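Local coordinates for protein glucose-1-phosphate thymidylyltransferase (Bacillus anthracis, PDB 4ECM) that catalyses the transfer of a thymidylyl group from dTTP to glucose 1-phosphate, giving dTDP-glucose and pyrophosphate, in the pathway to dTDP-L-rhamnose, at residues A[171-176]-A[231-235]. Numbering follows the deposited sequence.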
ATOM      1  N   ILE A 171       1.138  42.515  19.083  1.00 30.76           N
ATOM      2  CA  ILE A 171       2.416  43.154  19.374  1.00 31.09           C
ATOM      3  C   ILE A 171       2.269  44.624  19.748  1.00 31.01           C
ATOM      4  O   ILE A 171       1.681  45.402  19.012  1.00 29.20           O
ATOM      5  CB  ILE A 171       3.364  43.066  18.171  1.00 31.17           C
ATOM      6  CG1 ILE A 171       3.653  41.597  17.840  1.00 32.20           C
ATOM      7  CG2 ILE A 171       4.682  43.817  18.464  1.00 32.54           C
ATOM      8  CD1 ILE A 171       4.609  41.437  16.716  1.00 34.22           C
ATOM      9  N   GLN A 172       2.800  44.982  20.904  1.00 32.12           N
ATOM     10  CA  GLN A 172       2.807  46.363  21.357  1.00 35.42           C
ATOM     11  C   GLN A 172       4.198  46.724  21.849  1.00 36.10           C
ATOM     12  O   GLN A 172       4.776  45.994  22.663  1.00 36.72           O
ATOM     13  CB  GLN A 172       1.774  46.595  22.455  1.00 36.33           C
ATOM     14  CG  GLN A 172       0.354  46.391  21.977  1.00 38.30           C
ATOM     15  CD  GLN A 172      -0.671  46.770  23.016  1.00 42.70           C
ATOM     16  OE1 GLN A 172      -0.336  47.225  24.108  1.00 46.92           O
ATOM     17  NE2 GLN A 172      -1.933  46.580  22.684  1.00 46.19           N
ATOM     18  N   ASN A 173       4.734  47.834  21.341  1.00 36.76           N
ATOM     19  CA  ASN A 173       6.064  48.312  21.718  1.00 39.29           C
ATOM     20  C   ASN A 173       7.125  47.215  21.569  1.00 39.71           C
ATOM     21  O   ASN A 173       7.990  47.024  22.433  1.00 39.74           O
ATOM     22  CB  ASN A 173       6.009  48.911  23.125  1.00 40.13           C
ATOM     23  CG  ASN A 173       5.010  50.067  23.206  1.00 42.49           C
ATOM     24  OD1 ASN A 173       5.124  51.055  22.467  1.00 41.75           O
ATOM     25  ND2 ASN A 173       4.014  49.933  24.077  1.00 41.39           N
ATOM     26  N   ARG A 174       7.027  46.497  20.455  0.70 38.95           N
ATOM     27  CA  ARG A 174       7.949  45.422  20.105  0.70 40.06           C
ATOM     28  C   ARG A 174       7.940  44.249  21.089  0.70 39.35           C
ATOM     29  O   ARG A 174       8.938  43.541  21.221  0.70 40.45           O
ATOM     30  CB  ARG A 174       9.370  45.976  19.897  0.70 41.38           C
ATOM     31  CG  ARG A 174       9.447  47.040  18.793  0.70 45.25           C
ATOM     32  CD  ARG A 174      10.882  47.467  18.505  0.70 50.51           C
ATOM     33  NE  ARG A 174      11.488  48.133  19.656  0.70 56.47           N
ATOM     34  CZ  ARG A 174      11.440  49.442  19.892  0.70 60.45           C
ATOM     35  NH1 ARG A 174      12.028  49.934  20.976  0.70 63.37           N
ATOM     36  NH2 ARG A 174      10.811  50.268  19.054  0.70 61.45           N
ATOM     37  N   LYS A 175       6.814  44.046  21.769  1.00 38.79           N
ATOM     38  CA  LYS A 175       6.647  42.917  22.702  1.00 39.41           C
ATOM     39  C   LYS A 175       5.339  42.186  22.383  1.00 36.98           C
ATOM     40  O   LYS A 175       4.331  42.825  22.105  1.00 36.53           O
ATOM     41  CB  LYS A 175       6.635  43.361  24.183  1.00 41.08           C
ATOM     42  CG  LYS A 175       8.039  43.518  24.871  1.00 48.54           C
ATOM     43  CD  LYS A 175       8.866  44.723  24.358  1.00 55.90           C
ATOM     44  CE  LYS A 175      10.286  44.802  24.961  1.00 59.32           C
ATOM     45  NZ  LYS A 175      10.302  45.157  26.415  1.00 63.34           N
ATOM     46  N   ILE A 176       5.348  40.854  22.417  1.00 35.42           N
ATOM     47  CA  ILE A 176       4.104  40.100  22.220  1.00 34.60           C
ATOM     48  C   ILE A 176       3.313  40.122  23.528  1.00 34.48           C
ATOM     49  O   ILE A 176       3.794  39.674  24.564  1.00 35.15           O
ATOM     50  CB  ILE A 176       4.329  38.638  21.799  1.00 33.22           C
ATOM     51  CG1 ILE A 176       5.044  38.558  20.469  1.00 36.10           C
ATOM     52  CG2 ILE A 176       3.013  37.931  21.631  1.00 33.94           C
ATOM     53  CD1 ILE A 176       5.133  37.130  19.925  1.00 35.38           C
ATOM     54  N   VAL A 231       9.611  34.019  28.774  1.00 28.71           N
ATOM     55  CA  VAL A 231      10.753  33.422  28.062  1.00 27.92           C
ATOM     56  C   VAL A 231      10.468  33.109  26.563  1.00 26.60           C
ATOM     57  O   VAL A 231      11.195  32.331  25.927  1.00 27.01           O
ATOM     58  CB  VAL A 231      11.273  32.182  28.820  1.00 28.14           C
ATOM     59  CG1 VAL A 231      11.796  32.620  30.241  1.00 27.17           C
ATOM     60  CG2 VAL A 231      10.178  31.115  28.934  1.00 25.49           C
ATOM     61  N   LEU A 232       9.427  33.731  26.017  1.00 25.63           N
ATOM     62  CA  LEU A 232       9.091  33.602  24.599  1.00 26.14           C
ATOM     63  C   LEU A 232       9.692  34.785  23.812  1.00 26.21           C
ATOM     64  O   LEU A 232       9.485  35.927  24.199  1.00 28.11           O
ATOM     65  CB  LEU A 232       7.578  33.621  24.388  1.00 25.10           C
ATOM     66  CG  LEU A 232       7.161  33.521  22.904  1.00 24.38           C
ATOM     67  CD1 LEU A 232       7.563  32.169  22.347  1.00 16.81           C
ATOM     68  CD2 LEU A 232       5.654  33.749  22.714  1.00 22.93           C
ATOM     69  N   THR A 233      10.430  34.504  22.732  1.00 24.18           N
ATOM     70  CA  THR A 233      10.964  35.546  21.860  1.00 23.21           C
ATOM     71  C   THR A 233      10.342  35.373  20.490  1.00 24.09           C
ATOM     72  O   THR A 233       9.716  34.349  20.212  1.00 22.53           O
ATOM     73  CB  THR A 233      12.518  35.504  21.718  1.00 24.18           C
ATOM     74  OG1 THR A 233      12.927  34.269  21.106  1.00 24.03           O
ATOM     75  CG2 THR A 233      13.225  35.696  23.106  1.00 20.25           C
ATOM     76  N   TYR A 234      10.485  36.380  19.634  1.00 24.83           N
ATOM     77  CA  TYR A 234       9.988  36.264  18.282  1.00 24.91           C
ATOM     78  C   TYR A 234      10.870  36.977  17.285  1.00 25.59           C
ATOM     79  O   TYR A 234      11.673  37.845  17.635  1.00 25.49           O
ATOM     80  CB  TYR A 234       8.577  36.826  18.157  1.00 25.28           C
ATOM     81  CG  TYR A 234       8.516  38.326  18.185  1.00 27.34           C
ATOM     82  CD1 TYR A 234       8.513  39.064  17.002  1.00 26.75           C
ATOM     83  CD2 TYR A 234       8.469  39.016  19.394  1.00 27.84           C
ATOM     84  CE1 TYR A 234       8.462  40.460  17.026  1.00 27.14           C
ATOM     85  CE2 TYR A 234       8.411  40.395  19.427  1.00 29.40           C
ATOM     86  CZ  TYR A 234       8.410  41.115  18.239  1.00 28.49           C
ATOM     87  OH  TYR A 234       8.360  42.485  18.279  1.00 29.31           O
ATOM     88  N   ASN A 235      10.702  36.581  16.034  1.00 25.85           N
ATOM     89  CA  ASN A 235      11.365  37.212  14.918  1.00 26.91           C
ATOM     90  C   ASN A 235      10.381  37.312  13.768  1.00 27.11           C
ATOM     91  O   ASN A 235       9.567  36.416  13.557  1.00 26.38           O
ATOM     92  CB  ASN A 235      12.571  36.416  14.431  1.00 27.07           C
ATOM     93  CG  ASN A 235      13.621  36.234  15.485  1.00 27.85           C
ATOM     94  OD1 ASN A 235      13.452  35.442  16.412  1.00 29.90           O
ATOM     95  ND2 ASN A 235      14.753  36.910  15.311  1.00 22.42           N
TER
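Y234 reaches from the strand at 232-235 to the tip of the hairpin at 171-176, and it contributes the largest single share of the surface buried here. The backbones stay well apart, with 8.1 Å between the CA atoms of I176 and Y234, so a long, flat side chain suits the place. Its CG sits between the backbone N and the carbonyl carbon (chi1 74°), a sterically demanding torsion that carries the ring out from its strand toward the hairpin.

I176 provides the nearest apolar neighbour: its CG1 lies 3.6 Å from Y234 CD2, with CD1 close to CB and CG at the root of the ring. This extended isoleucine branch, with CG1 anti to the carbonyl carbon (chi1 -62°), approaches obliquely. I171, on the other strand of the hairpin, comes from the direction opposite to Y234 and meets the outer half of the ring, its CD1 4.0 Å from Y234 CE1 and its CG2 near OH. A beta-branched residue suits both extended positions, and each offers the ring a methyl-tipped arm.

At the far end, the phenol meets the turn. Y234 OH lies 3.2 Å from R174 O, which is at the ring edge and in its plane; as a hydrogen bond this is weak. R174 lies in the type I' turn from Q172 to K175, a two-residue beta-hairpin reversal closed by backbone bonds in both directions between Q172 and K175. L232 adds a looser touch, its CD2 4.4 Å from I176 CD1.

The contact thus joins the hairpin of strands 167-172 and 175-181 to strand 232-236, which runs parallel to strand 153-159; it is surface packing between parts of one mixed sheet, linked through strand 190-198, with the L232 side chain about 12 Å from the bound dTDP-glucose. L157 of strand 153-159 touches both I171 and Y234, while L227 of helix 219-228 packs on I176 and L232.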